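Local coordinates for protein thermophilic dibenzothiophene desulfurization enzyme C (Paenibacillus sp. A11-2, PDB 5XDC) that probably catalyses the FMNH2- and oxygen-dependent oxidation of dibenzothiophene to its sulfoxide and then its sulfone, in the bacterial degradation of this sulfur heterocycle, at residues G40-E45 and A85-L90; W247-Q252 and E332-L337; L253-L258 and L387-A392; A304-A309 and T349-E354; Q340-K345 and A392-E397. All coordinates share one frame; numbering follows the deposited sequence.

Interaction 1: residues G40-E45 and A85-L90; sequences GTPKAE and ASLGHL
Pro42, which packs its ring against Leu87 and Leu90, does so from the centre of an inverse gamma turn while also serving as the N-cap of helix 43-52. The contact joins the start of that helix to helix 85-104 within the helical N-terminal part of the acyl-CoA dehydrogenase fold. The ring meets its two partners in different ways through the same atom. It slides past Leu87, with Pro42 CG 4.0 Å from Leu87 CD2, and its CG meets Leu90 head on, with Pro42 CG also 4.0 Å from Leu90 CD1. Leu87 is the central piece: its CG lies beside the backbone N (chi1 -75°), which carries both methyls across to the other helix. With an alanine in its place the two methyls are gone, and Pro42 and Glu45 would probably be left facing a gap on this side. Phe28 of helix 16-38 packs on both Glu45 and Leu87 and makes the contact a three-helix one. Two residues after Leu87, His89 lines the indole pocket. Glu45 uses its aliphatic stem, crossing Leu87 at about a right angle before bending at chi2 (72°) to lead its carboxylate away; Glu45 CB comes within 3.6 Å of Leu87 CD1.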
# COMPACT_ATOMS: atom_id res chain seq x y z
N GLY B 40 25.07 -3.41 -25.21
CA GLY B 40 25.86 -2.74 -26.22
C GLY B 40 25.15 -1.52 -26.81
O GLY B 40 24.16 -1.01 -26.28
N THR B 41 25.67 -1.08 -27.96
CA THR B 41 25.30 0.22 -28.50
C THR B 41 24.26 0.04 -29.60
O THR B 41 24.53 -0.65 -30.59
CB THR B 41 26.54 0.92 -29.04
OG1 THR B 41 27.53 1.01 -28.00
CG2 THR B 41 26.20 2.32 -29.55
N PRO B 42 23.09 0.64 -29.48
CA PRO B 42 22.06 0.52 -30.52
C PRO B 42 22.29 1.53 -31.64
O PRO B 42 21.56 2.50 -31.82
CB PRO B 42 20.77 0.79 -29.74
CG PRO B 42 21.19 1.79 -28.73
CD PRO B 42 22.60 1.43 -28.33
N LYS B 43 23.35 1.30 -32.39
CA LYS B 43 23.83 2.28 -33.36
C LYS B 43 22.78 2.57 -34.42
O LYS B 43 22.53 3.72 -34.77
CB LYS B 43 25.13 1.77 -33.98
CG LYS B 43 25.63 2.56 -35.18
CD LYS B 43 25.89 3.99 -34.83
CE LYS B 43 26.60 4.70 -35.98
NZ LYS B 43 26.59 6.18 -35.81
N ALA B 44 22.15 1.52 -34.96
CA ALA B 44 21.17 1.73 -36.03
C ALA B 44 20.04 2.62 -35.55
O ALA B 44 19.59 3.52 -36.28
CB ALA B 44 20.62 0.39 -36.51
N GLU B 45 19.58 2.39 -34.33
CA GLU B 45 18.46 3.14 -33.79
C GLU B 45 18.87 4.57 -33.46
O GLU B 45 18.09 5.51 -33.67
CB GLU B 45 17.91 2.41 -32.56
CG GLU B 45 17.20 1.11 -32.87
CD GLU B 45 18.13 -0.02 -33.28
OE1 GLU B 45 19.29 -0.06 -32.81
OE2 GLU B 45 17.68 -0.89 -34.07
N ALA B 85 13.13 1.50 -23.44
CA ALA B 85 13.51 2.39 -22.35
C ALA B 85 14.93 2.91 -22.51
O ALA B 85 15.23 4.02 -22.07
CB ALA B 85 13.35 1.69 -21.00
N SER B 86 15.83 2.11 -23.09
CA SER B 86 17.20 2.58 -23.30
C SER B 86 17.23 3.70 -24.32
O SER B 86 17.93 4.70 -24.13
CB SER B 86 18.09 1.43 -23.77
OG SER B 86 18.35 0.49 -22.73
N LEU B 87 16.49 3.54 -25.42
CA LEU B 87 16.45 4.60 -26.41
C LEU B 87 15.74 5.84 -25.87
O LEU B 87 16.17 6.96 -26.14
CB LEU B 87 15.80 4.10 -27.70
CG LEU B 87 16.70 3.17 -28.52
CD1 LEU B 87 15.92 2.46 -29.62
CD2 LEU B 87 17.86 3.96 -29.12
N GLY B 88 14.68 5.66 -25.09
CA GLY B 88 14.08 6.81 -24.42
C GLY B 88 15.06 7.52 -23.50
O GLY B 88 15.14 8.75 -23.48
N HIS B 89 15.81 6.74 -22.72
CA HIS B 89 16.85 7.29 -21.85
C HIS B 89 17.91 8.04 -22.66
O HIS B 89 18.27 9.18 -22.33
CB HIS B 89 17.44 6.13 -21.05
CG HIS B 89 18.71 6.43 -20.32
ND1 HIS B 89 18.86 6.14 -18.99
CD2 HIS B 89 19.91 6.88 -20.75
CE1 HIS B 89 20.09 6.45 -18.61
NE2 HIS B 89 20.74 6.92 -19.66
N LEU B 90 18.41 7.43 -23.72
CA LEU B 90 19.45 8.09 -24.52
C LEU B 90 18.93 9.40 -25.09
O LEU B 90 19.59 10.43 -25.02
CB LEU B 90 19.94 7.17 -25.63
CG LEU B 90 20.76 5.95 -25.23
CD1 LEU B 90 20.91 5.01 -26.39
CD2 LEU B 90 22.11 6.40 -24.68

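Interaction 2: residues W247-Q252 and E332-L337; sequences WTPITQ and EQRGQL. With SO4 (sulfate ion), chain K.
Thr248 is the first residue of helix 247-276 to meet Arg334 of helix 331-363; its OG1 lies at the edge of the guanidinium, near its plane, and its CB comes within 3.4 Å of Arg334 NH2. The two helices run nearly side by side here, their axes 9.9 Å apart and inclined by 20°. The hydroxyl of Thr248 is hydrogen-bonded to the carbonyl of Ser411, in the C-terminal tail. Pro249 comes next and does most of the packing. Its CD sits over one face of the guanidinium, displaced toward the rim, with Pro249 CD 3.7 Å from Arg334 NH2. Its CB turns to Leu337, one turn beyond Arg334 on the partner helix, with Pro249 CB 3.9 Å from Leu337 CD2, and the ring thus bridges a charged and an apolar neighbour. Arg334 gets there by starting anti to the backbone N (chi1 -172°) and then folding at chi2, which swings the flat group over the proline. Thr251 faces away from residues 332-337, its OG1 bonding back to Trp247 O at 2.9 Å, whereas Gln252 meets the partner helix farther along, at Met338 and Val341. On the far flank, Gln333 NE2 donates to O4 of a sulfate, probably from the crystallisation liquor, at 3.2 Å, and weakly to O3. Arg334 also forms a salt bridge with the terminal carboxylate of Ser414 and donates from NE to Ser245 O. The chemistry implies that the buried charge of Arg334 is probably balanced by the terminal carboxylate of Ser414, while the proline gives its face a hydrocarbon surface.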
# COMPACT_ATOMS: atom_id res chain seq x y z
N TRP B 247 18.62 23.40 -14.61
CA TRP B 247 19.06 22.14 -15.20
C TRP B 247 18.52 20.95 -14.42
O TRP B 247 18.08 19.96 -15.02
CB TRP B 247 20.59 22.09 -15.26
CG TRP B 247 21.05 20.77 -15.80
CD1 TRP B 247 21.15 20.42 -17.10
CD2 TRP B 247 21.39 19.61 -15.03
NE1 TRP B 247 21.57 19.12 -17.21
CE2 TRP B 247 21.73 18.60 -15.95
CE3 TRP B 247 21.47 19.34 -13.66
CZ2 TRP B 247 22.11 17.32 -15.54
CZ3 TRP B 247 21.86 18.07 -13.26
CH2 TRP B 247 22.17 17.08 -14.19
N THR B 248 18.52 21.03 -13.09
CA THR B 248 18.13 19.88 -12.29
C THR B 248 16.64 19.59 -12.41
O THR B 248 16.29 18.44 -12.71
CB THR B 248 18.53 20.07 -10.83
OG1 THR B 248 19.80 20.72 -10.78
CG2 THR B 248 18.63 18.71 -10.12
N PRO B 249 15.72 20.54 -12.18
CA PRO B 249 14.30 20.19 -12.39
C PRO B 249 14.01 19.73 -13.80
O PRO B 249 13.24 18.78 -13.98
CB PRO B 249 13.55 21.49 -12.03
CG PRO B 249 14.61 22.56 -11.97
CD PRO B 249 15.88 21.88 -11.60
N ILE B 250 14.63 20.35 -14.82
CA ILE B 250 14.44 19.89 -16.19
C ILE B 250 14.81 18.42 -16.31
O ILE B 250 14.08 17.62 -16.91
CB ILE B 250 15.27 20.74 -17.17
CG1 ILE B 250 14.64 22.13 -17.30
CG2 ILE B 250 15.37 20.07 -18.53
CD1 ILE B 250 15.52 23.12 -18.03
N THR B 251 15.97 18.07 -15.77
CA THR B 251 16.50 16.72 -15.94
C THR B 251 15.71 15.72 -15.11
O THR B 251 15.44 14.60 -15.56
CB THR B 251 17.98 16.72 -15.56
OG1 THR B 251 18.70 17.55 -16.47
CG2 THR B 251 18.58 15.30 -15.61
N GLN B 252 15.32 16.10 -13.89
CA GLN B 252 14.52 15.22 -13.06
C GLN B 252 13.14 14.99 -13.67
O GLN B 252 12.57 13.91 -13.50
CB GLN B 252 14.45 15.80 -11.65
CG GLN B 252 15.76 15.74 -10.92
CD GLN B 252 16.05 14.34 -10.37
OE1 GLN B 252 15.14 13.66 -9.91
NE2 GLN B 252 17.30 13.91 -10.42
N GLU B 332 12.79 31.36 -5.79
CA GLU B 332 11.44 30.94 -5.47
C GLU B 332 10.78 30.25 -6.66
O GLU B 332 10.14 29.21 -6.49
CB GLU B 332 10.62 32.14 -5.00
CG GLU B 332 11.09 32.69 -3.65
CD GLU B 332 12.36 33.55 -3.71
OE1 GLU B 332 12.69 34.13 -4.78
OE2 GLU B 332 13.05 33.66 -2.66
N GLN B 333 10.94 30.81 -7.86
CA GLN B 333 10.42 30.17 -9.06
C GLN B 333 11.08 28.82 -9.28
O GLN B 333 10.41 27.83 -9.60
CB GLN B 333 10.65 31.07 -10.28
CG GLN B 333 9.85 32.38 -10.24
CD GLN B 333 10.28 33.35 -11.34
OE1 GLN B 333 11.46 33.43 -11.68
NE2 GLN B 333 9.31 34.07 -11.90
N ARG B 334 12.41 28.77 -9.15
CA ARG B 334 13.13 27.52 -9.35
C ARG B 334 12.75 26.49 -8.29
O ARG B 334 12.56 25.31 -8.61
CB ARG B 334 14.64 27.78 -9.32
CG ARG B 334 15.49 26.59 -9.71
CD ARG B 334 15.93 25.75 -8.51
NE ARG B 334 16.91 24.76 -8.94
CZ ARG B 334 17.17 23.61 -8.32
NH1 ARG B 334 16.51 23.25 -7.23
NH2 ARG B 334 18.10 22.81 -8.82
N GLY B 335 12.63 26.94 -7.04
CA GLY B 335 12.32 26.02 -5.96
C GLY B 335 10.93 25.44 -6.07
O GLY B 335 10.74 24.23 -5.90
N GLN B 336 9.94 26.27 -6.38
CA GLN B 336 8.59 25.76 -6.62
C GLN B 336 8.58 24.77 -7.77
O GLN B 336 7.91 23.73 -7.69
CB GLN B 336 7.62 26.90 -6.92
CG GLN B 336 7.34 27.78 -5.73
CD GLN B 336 6.45 28.95 -6.09
OE1 GLN B 336 5.89 29.01 -7.19
NE2 GLN B 336 6.31 29.89 -5.16
N LEU B 337 9.31 25.06 -8.84
CA LEU B 337 9.35 24.12 -9.95
C LEU B 337 9.98 22.80 -9.51
O LEU B 337 9.46 21.73 -9.83
CB LEU B 337 10.12 24.72 -11.12
CG LEU B 337 10.28 23.73 -12.28
CD1 LEU B 337 8.98 23.29 -12.91
CD2 LEU B 337 11.22 24.31 -13.34
S SO4 K . 5.63 34.00 -12.40
O1 SO4 K . 4.36 34.54 -11.89
O2 SO4 K . 5.35 33.16 -13.57
O3 SO4 K . 6.50 35.11 -12.81
O4 SO4 K . 6.28 33.27 -11.32

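Interaction 3: residues L253-L258 and L387-A392; sequences LIFTHL and LHDPVA. With IND (indole), chain J.
Asp389 OD1, which lies 4.5 Å from Phe255 CE2, is gripped by two donors: the neighbouring imidazole of His388 and the side-chain amide of Gln252. The bond from His388 ND1 to Asp389 OD1 is short, 2.7 Å, with an angle of 162° at the hydrogen. It falls close to the imidazole plane and uses the anti lone pair of the carboxylate, which would limit rotation of the ring. Held this way, His388 presents one face to Phe255, whose edge points at it in a tilted edge-to-face pair with planes at 55° and centroids 4.5 Å apart. Phe255 CE2 does the closest touching, 3.5 Å from His388 CE1. The CG of His388 stands anti to the backbone N (chi1 175°), placing the imidazole where it touches both the phenylalanine and the indole. Indole C5 approaches His388 CD2 to 3.7 Å. His388 thus belongs to the indole pocket, with Phe255 backing it from the helix. Tyr93 and Tyr413, both FMN-binding residues in a structure of this protein, also pack on His388. In the fold, Phe255 projects from the long helix 247-276, while His388 and Asp389 occupy the loop joining helix 376-385 to helix 391-404, with helix 85-104 adding Tyr93 alongside.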
# COMPACT_ATOMS: atom_id res chain seq x y z
N LEU B 253 12.62 15.96 -14.43
CA LEU B 253 11.36 15.72 -15.14
C LEU B 253 11.55 14.88 -16.39
O LEU B 253 10.63 14.16 -16.80
CB LEU B 253 10.68 17.05 -15.47
CG LEU B 253 9.21 16.94 -15.88
CD1 LEU B 253 8.36 16.43 -14.75
CD2 LEU B 253 8.68 18.30 -16.32
N ILE B 254 12.75 14.91 -17.01
CA ILE B 254 13.07 13.93 -18.05
C ILE B 254 12.96 12.52 -17.49
O ILE B 254 12.31 11.65 -18.08
CB ILE B 254 14.47 14.19 -18.64
CG1 ILE B 254 14.46 15.47 -19.48
CG2 ILE B 254 14.93 13.03 -19.48
CD1 ILE B 254 15.86 15.97 -19.86
N PHE B 255 13.58 12.28 -16.33
CA PHE B 255 13.51 10.96 -15.71
C PHE B 255 12.06 10.57 -15.44
O PHE B 255 11.66 9.42 -15.67
CB PHE B 255 14.31 10.94 -14.41
CG PHE B 255 15.78 11.28 -14.56
CD1 PHE B 255 16.42 11.14 -15.78
CD2 PHE B 255 16.52 11.69 -13.46
CE1 PHE B 255 17.78 11.44 -15.91
CE2 PHE B 255 17.88 11.99 -13.58
CZ PHE B 255 18.50 11.85 -14.81
N THR B 256 11.27 11.53 -14.94
CA THR B 256 9.87 11.27 -14.65
C THR B 256 9.14 10.75 -15.88
O THR B 256 8.35 9.80 -15.80
CB THR B 256 9.21 12.56 -14.15
OG1 THR B 256 9.83 12.99 -12.95
CG2 THR B 256 7.72 12.36 -13.87
N HIS B 257 9.40 11.34 -17.05
CA HIS B 257 8.76 10.89 -18.27
C HIS B 257 9.30 9.55 -18.77
O HIS B 257 8.57 8.82 -19.45
CB HIS B 257 8.91 11.99 -19.32
CG HIS B 257 7.95 13.12 -19.11
ND1 HIS B 257 8.19 14.15 -18.23
CD2 HIS B 257 6.72 13.36 -19.63
CE1 HIS B 257 7.16 14.98 -18.22
NE2 HIS B 257 6.25 14.52 -19.07
N LEU B 258 10.55 9.19 -18.45
CA LEU B 258 10.99 7.82 -18.69
C LEU B 258 10.12 6.85 -17.92
O LEU B 258 9.67 5.83 -18.47
CB LEU B 258 12.45 7.64 -18.28
CG LEU B 258 13.51 8.45 -19.03
CD1 LEU B 258 14.88 8.12 -18.49
CD2 LEU B 258 13.43 8.16 -20.53
N LEU B 387 16.67 4.17 -9.41
CA LEU B 387 17.69 4.26 -8.39
C LEU B 387 18.71 5.36 -8.65
O LEU B 387 19.62 5.55 -7.83
CB LEU B 387 18.42 2.92 -8.28
CG LEU B 387 17.52 1.72 -7.99
CD1 LEU B 387 18.28 0.42 -8.15
CD2 LEU B 387 16.93 1.82 -6.59
N HIS B 388 18.57 6.08 -9.77
CA HIS B 388 19.52 7.14 -10.10
C HIS B 388 19.83 8.01 -8.89
O HIS B 388 21.00 8.31 -8.60
CB HIS B 388 18.94 7.98 -11.25
CG HIS B 388 19.78 9.16 -11.61
ND1 HIS B 388 19.69 10.37 -10.94
CD2 HIS B 388 20.70 9.33 -12.58
CE1 HIS B 388 20.53 11.23 -11.48
NE2 HIS B 388 21.15 10.63 -12.49
N ASP B 389 18.79 8.46 -8.19
CA ASP B 389 18.94 9.15 -6.93
C ASP B 389 17.76 8.74 -6.07
O ASP B 389 16.70 8.40 -6.60
CB ASP B 389 19.02 10.68 -7.10
CG ASP B 389 17.87 11.25 -7.89
OD1 ASP B 389 17.94 11.28 -9.15
OD2 ASP B 389 16.90 11.66 -7.24
N PRO B 390 17.93 8.69 -4.75
CA PRO B 390 16.95 7.99 -3.91
C PRO B 390 15.63 8.75 -3.81
O PRO B 390 15.60 9.92 -3.41
CB PRO B 390 17.65 7.87 -2.55
CG PRO B 390 18.80 8.79 -2.60
CD PRO B 390 19.16 9.04 -4.03
N VAL B 391 14.54 8.06 -4.13
CA VAL B 391 13.23 8.69 -4.06
C VAL B 391 12.92 9.09 -2.62
O VAL B 391 12.18 10.05 -2.39
CB VAL B 391 12.17 7.76 -4.66
CG1 VAL B 391 11.90 6.56 -3.74
CG2 VAL B 391 10.92 8.53 -4.95
N ALA B 392 13.52 8.41 -1.63
CA ALA B 392 13.29 8.81 -0.25
C ALA B 392 13.69 10.27 -0.01
O ALA B 392 13.06 10.96 0.80
CB ALA B 392 14.05 7.90 0.71
N1 IND J . 21.04 3.47 -15.85
C2 IND J . 21.60 4.15 -16.85
C3 IND J . 22.14 5.14 -16.24
C4 IND J . 22.45 6.14 -13.98
C5 IND J . 22.11 5.91 -12.65
C6 IND J . 21.34 4.78 -12.28
C7 IND J . 20.93 3.89 -13.26
C8 IND J . 21.26 4.10 -14.58
C9 IND J . 22.03 5.26 -14.94

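Interaction 4: residues A304-A309 and T349-E354; sequences AQLQVA and TRLVIE
The helical hairpin formed by helices 293-324 and 331-363, two consecutive helices of the C-terminal bundle, is closed here by Leu351 reaching across to Gln305 and Leu306. The helices run in broadly opposite directions, and Leu351 spreads its two methyls over different parts of the partner. One slides alongside the glutamine, with Leu351 CD1 3.9 Å from Gln305 CB. The other settles on the backbone itself, Leu351 CD2 being 3.7 Å from Leu306 CA. Leu351 CD2 also meets Leu306 CD1 at 4.1 Å, the two leucines crossing at about a right angle. Leu351 reaches this place because its CG is set opposite the backbone N (chi1 174°). Shortening it to an alanine strips off both methyls and would probably leave a gap beside Leu306 and the stem of Gln305 without its apolar partner. At the more exposed flank a water donates to both sides, 2.9 Å from Gln305 OE1 and 2.8 Å from Glu354 OE1; the glutamate is further paired with Arg358. Gln305 also packs on Val347 of a neighbouring subunit. Leucine packing between antiparallel neighbouring helices, as here, fits the helical bundle of the acyl-CoA dehydrogenase C-terminal domain.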
# COMPACT_ATOMS: atom_id res chain seq x y z
N ALA B 304 -5.83 4.16 -13.91
CA ALA B 304 -6.29 5.40 -13.29
C ALA B 304 -5.12 6.22 -12.77
O ALA B 304 -5.02 7.43 -13.01
CB ALA B 304 -7.26 5.08 -12.16
N GLN B 305 -4.24 5.58 -11.99
CA GLN B 305 -3.06 6.28 -11.50
C GLN B 305 -2.22 6.82 -12.65
O GLN B 305 -1.72 7.95 -12.57
CB GLN B 305 -2.22 5.36 -10.62
CG GLN B 305 -2.90 4.98 -9.34
CD GLN B 305 -2.06 4.03 -8.52
OE1 GLN B 305 -2.44 2.90 -8.28
NE2 GLN B 305 -0.88 4.49 -8.11
N LEU B 306 -2.07 6.05 -13.73
CA LEU B 306 -1.30 6.53 -14.89
C LEU B 306 -1.92 7.78 -15.50
O LEU B 306 -1.21 8.74 -15.82
CB LEU B 306 -1.18 5.43 -15.94
CG LEU B 306 -0.39 5.83 -17.19
CD1 LEU B 306 1.05 6.15 -16.88
CD2 LEU B 306 -0.48 4.71 -18.19
N GLN B 307 -3.25 7.78 -15.68
CA GLN B 307 -3.91 8.95 -16.26
C GLN B 307 -3.60 10.19 -15.43
O GLN B 307 -3.25 11.24 -15.97
CB GLN B 307 -5.42 8.77 -16.33
CG GLN B 307 -5.96 7.59 -17.11
CD GLN B 307 -5.30 7.34 -18.45
OE1 GLN B 307 -5.41 8.15 -19.38
NE2 GLN B 307 -4.63 6.20 -18.57
N VAL B 308 -3.76 10.08 -14.11
CA VAL B 308 -3.58 11.25 -13.27
C VAL B 308 -2.13 11.70 -13.28
O VAL B 308 -1.83 12.90 -13.37
CB VAL B 308 -4.08 10.96 -11.85
CG1 VAL B 308 -3.79 12.14 -10.93
CG2 VAL B 308 -5.58 10.67 -11.85
N ALA B 309 -1.19 10.75 -13.18
CA ALA B 309 0.23 11.10 -13.18
C ALA B 309 0.63 11.77 -14.49
O ALA B 309 1.41 12.73 -14.49
CB ALA B 309 1.09 9.86 -12.95
N THR B 349 7.59 7.15 -9.91
CA THR B 349 8.46 6.09 -9.43
C THR B 349 7.65 4.98 -8.77
O THR B 349 7.77 3.81 -9.12
CB THR B 349 9.50 6.65 -8.45
OG1 THR B 349 10.39 7.55 -9.13
CG2 THR B 349 10.33 5.52 -7.81
N ARG B 350 6.82 5.35 -7.79
CA ARG B 350 6.01 4.34 -7.11
C ARG B 350 5.13 3.61 -8.11
O ARG B 350 4.99 2.38 -8.05
CB ARG B 350 5.15 4.99 -6.03
CG ARG B 350 5.94 5.70 -4.93
CD ARG B 350 6.96 4.78 -4.29
NE ARG B 350 7.48 5.30 -3.03
CZ ARG B 350 8.63 4.90 -2.48
NH1 ARG B 350 9.38 4.00 -3.10
NH2 ARG B 350 9.03 5.41 -1.32
N LEU B 351 4.54 4.35 -9.05
CA LEU B 351 3.63 3.74 -10.01
C LEU B 351 4.34 2.71 -10.87
O LEU B 351 3.88 1.57 -11.00
CB LEU B 351 2.98 4.82 -10.89
CG LEU B 351 2.12 4.25 -12.01
CD1 LEU B 351 1.00 3.40 -11.44
CD2 LEU B 351 1.58 5.38 -12.90
N VAL B 352 5.46 3.09 -11.48
CA VAL B 352 6.08 2.19 -12.45
C VAL B 352 6.64 0.96 -11.75
O VAL B 352 6.58 -0.15 -12.29
CB VAL B 352 7.14 2.91 -13.30
CG1 VAL B 352 8.40 3.25 -12.52
CG2 VAL B 352 7.49 2.05 -14.51
N ILE B 353 7.17 1.12 -10.53
CA ILE B 353 7.76 -0.02 -9.84
C ILE B 353 6.67 -1.01 -9.41
O ILE B 353 6.85 -2.23 -9.52
CB ILE B 353 8.61 0.46 -8.64
CG1 ILE B 353 9.86 1.23 -9.12
CG2 ILE B 353 9.03 -0.70 -7.74
CD1 ILE B 353 10.80 0.43 -10.03
N GLU B 354 5.52 -0.51 -8.95
CA GLU B 354 4.41 -1.39 -8.57
C GLU B 354 3.81 -2.08 -9.78
O GLU B 354 3.61 -3.29 -9.79
CB GLU B 354 3.32 -0.58 -7.84
CG GLU B 354 3.74 -0.08 -6.49
CD GLU B 354 2.63 0.69 -5.78
OE1 GLU B 354 1.53 0.85 -6.36
OE2 GLU B 354 2.86 1.14 -4.63
O HOH W 1 -1.23 1.12 -6.27

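Interaction 5: residues Q340-K345 and A392-E397; sequences QVASAK and AYKIRE
Apolar contact between Ala342 and the hydrocarbon part of Lys394 carries most of this meeting of helices 331-363 and 391-404. The small methyl lets the backbones come close, with 5.7 Å between the CA atoms of the two residues. Ala342 CB then rests against the lysine chain, 3.8 Å from Lys394 CD. A looser touch joins the two lysines along their stems, Lys345 CD lying 4.4 Å from Lys394 CG. Lys394 bends at chi2 (-74°) and again at chi4 (-72°), so its chain folds along the alanine and its end turns back toward its own helix. The chain ends find their polar partners within their own helix or elsewhere in the fold. Lys394 NZ forms a salt bridge with Glu397 OE1 at 2.8 Å, directed at the syn lone pair, one turn farther along the same helix; it also donates to the carbonyl of Tyr413. Lys345, fully extended, sends its ammonium to the side chain of Gln252 and to the carboxylate of Asp389. The third kind is a proximity of like charges: Lys345 NZ and Lys394 NZ stand 5.5 Å apart, and the carboxylates of Asp389 and Glu397 probably balance the two positive charges. Close packing over an alanine joins the last helix to the acyl-CoA dehydrogenase-type bundle, while the i to i+3 salt bridge stays within helix 391-404, beside the tail that carries FMN-binding Tyr413.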
# COMPACT_ATOMS: atom_id res chain seq x y z
N GLN B 340 7.53 20.76 -7.62
CA GLN B 340 6.53 20.16 -8.49
C GLN B 340 7.10 18.98 -9.28
O GLN B 340 6.42 17.98 -9.49
CB GLN B 340 5.96 21.20 -9.46
CG GLN B 340 5.02 22.25 -8.82
CD GLN B 340 3.71 21.67 -8.27
OE1 GLN B 340 2.98 20.94 -8.95
NE2 GLN B 340 3.40 22.02 -7.02
N VAL B 341 8.35 19.11 -9.75
CA VAL B 341 9.01 18.02 -10.47
C VAL B 341 9.24 16.84 -9.54
O VAL B 341 8.98 15.69 -9.91
CB VAL B 341 10.33 18.51 -11.09
CG1 VAL B 341 11.18 17.34 -11.59
CG2 VAL B 341 10.05 19.49 -12.23
N ALA B 342 9.76 17.10 -8.35
CA ALA B 342 10.00 16.03 -7.38
C ALA B 342 8.71 15.28 -7.10
O ALA B 342 8.70 14.05 -7.04
CB ALA B 342 10.58 16.61 -6.10
N SER B 343 7.60 16.02 -6.94
CA SER B 343 6.32 15.38 -6.67
C SER B 343 5.93 14.45 -7.81
O SER B 343 5.54 13.30 -7.59
CB SER B 343 5.24 16.43 -6.45
OG SER B 343 5.47 17.20 -5.28
N ALA B 344 6.03 14.94 -9.05
CA ALA B 344 5.72 14.10 -10.20
C ALA B 344 6.63 12.88 -10.26
O ALA B 344 6.17 11.77 -10.56
CB ALA B 344 5.84 14.92 -11.49
N LYS B 345 7.93 13.06 -9.97
CA LYS B 345 8.85 11.93 -10.00
C LYS B 345 8.50 10.89 -8.95
O LYS B 345 8.61 9.69 -9.21
CB LYS B 345 10.28 12.41 -9.80
CG LYS B 345 11.32 11.36 -10.15
CD LYS B 345 12.67 11.77 -9.65
CE LYS B 345 13.70 10.76 -10.03
NZ LYS B 345 14.97 11.06 -9.38
N ALA B 392 13.52 8.41 -1.63
CA ALA B 392 13.29 8.81 -0.25
C ALA B 392 13.69 10.27 -0.01
O ALA B 392 13.06 10.96 0.80
CB ALA B 392 14.05 7.90 0.71
N TYR B 393 14.75 10.75 -0.66
CA TYR B 393 15.14 12.14 -0.45
C TYR B 393 14.34 13.12 -1.30
O TYR B 393 14.18 14.28 -0.89
CB TYR B 393 16.66 12.30 -0.63
CG TYR B 393 17.32 11.81 0.62
CD1 TYR B 393 17.39 12.61 1.75
CD2 TYR B 393 17.77 10.50 0.72
CE1 TYR B 393 17.92 12.15 2.94
CE2 TYR B 393 18.30 10.02 1.90
CZ TYR B 393 18.38 10.85 3.01
OH TYR B 393 18.91 10.39 4.19
N LYS B 394 13.78 12.68 -2.43
CA LYS B 394 12.79 13.51 -3.11
C LYS B 394 11.57 13.70 -2.22
O LYS B 394 11.02 14.80 -2.13
CB LYS B 394 12.40 12.90 -4.45
CG LYS B 394 13.50 12.98 -5.50
CD LYS B 394 13.66 14.41 -6.06
CE LYS B 394 15.07 14.65 -6.59
NZ LYS B 394 16.04 14.76 -5.47
N ILE B 395 11.16 12.63 -1.53
CA ILE B 395 10.04 12.72 -0.59
C ILE B 395 10.37 13.68 0.54
O ILE B 395 9.56 14.55 0.90
CB ILE B 395 9.66 11.31 -0.09
CG1 ILE B 395 9.00 10.52 -1.22
CG2 ILE B 395 8.77 11.39 1.14
CD1 ILE B 395 8.96 9.00 -0.99
N ARG B 396 11.57 13.55 1.13
CA ARG B 396 11.98 14.47 2.19
C ARG B 396 11.99 15.91 1.70
O ARG B 396 11.58 16.82 2.43
CB ARG B 396 13.37 14.10 2.73
CG ARG B 396 13.77 14.91 3.98
CD ARG B 396 15.20 14.63 4.44
NE ARG B 396 15.48 15.22 5.75
CZ ARG B 396 15.73 16.52 5.95
NH1 ARG B 396 15.76 17.37 4.94
NH2 ARG B 396 15.96 16.96 7.18
N GLU B 397 12.45 16.14 0.47
CA GLU B 397 12.51 17.49 -0.07
C GLU B 397 11.11 18.09 -0.22
O GLU B 397 10.88 19.25 0.13
CB GLU B 397 13.27 17.47 -1.40
CG GLU B 397 14.77 17.24 -1.19
CD GLU B 397 15.50 16.60 -2.38
OE1 GLU B 397 14.90 16.39 -3.46
OE2 GLU B 397 16.69 16.28 -2.20

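Interactions 2, 3 and 5 form one connected cluster in the C-terminal bundle, and Gln252 is its hinge: its NE2 lies 3.0 Å from Asp389 OD1 of interaction 3, and its OE1 lies 2.7 Å from Lys345 NZ of interaction 5. Asp389 OD2 is in turn 2.9 Å from Lys345 NZ, which ties interaction 3 to interaction 5, their centres about 9 Å apart. Interaction 1 reaches the cluster through Leu258, whose CD2 is 3.4 Å from Gly88 C. It supplies His89 to the indole pocket, as interaction 3 supplies His388. Interaction 4, away from the annotated sites, meets interaction 3 where Arg350 packs on Val391.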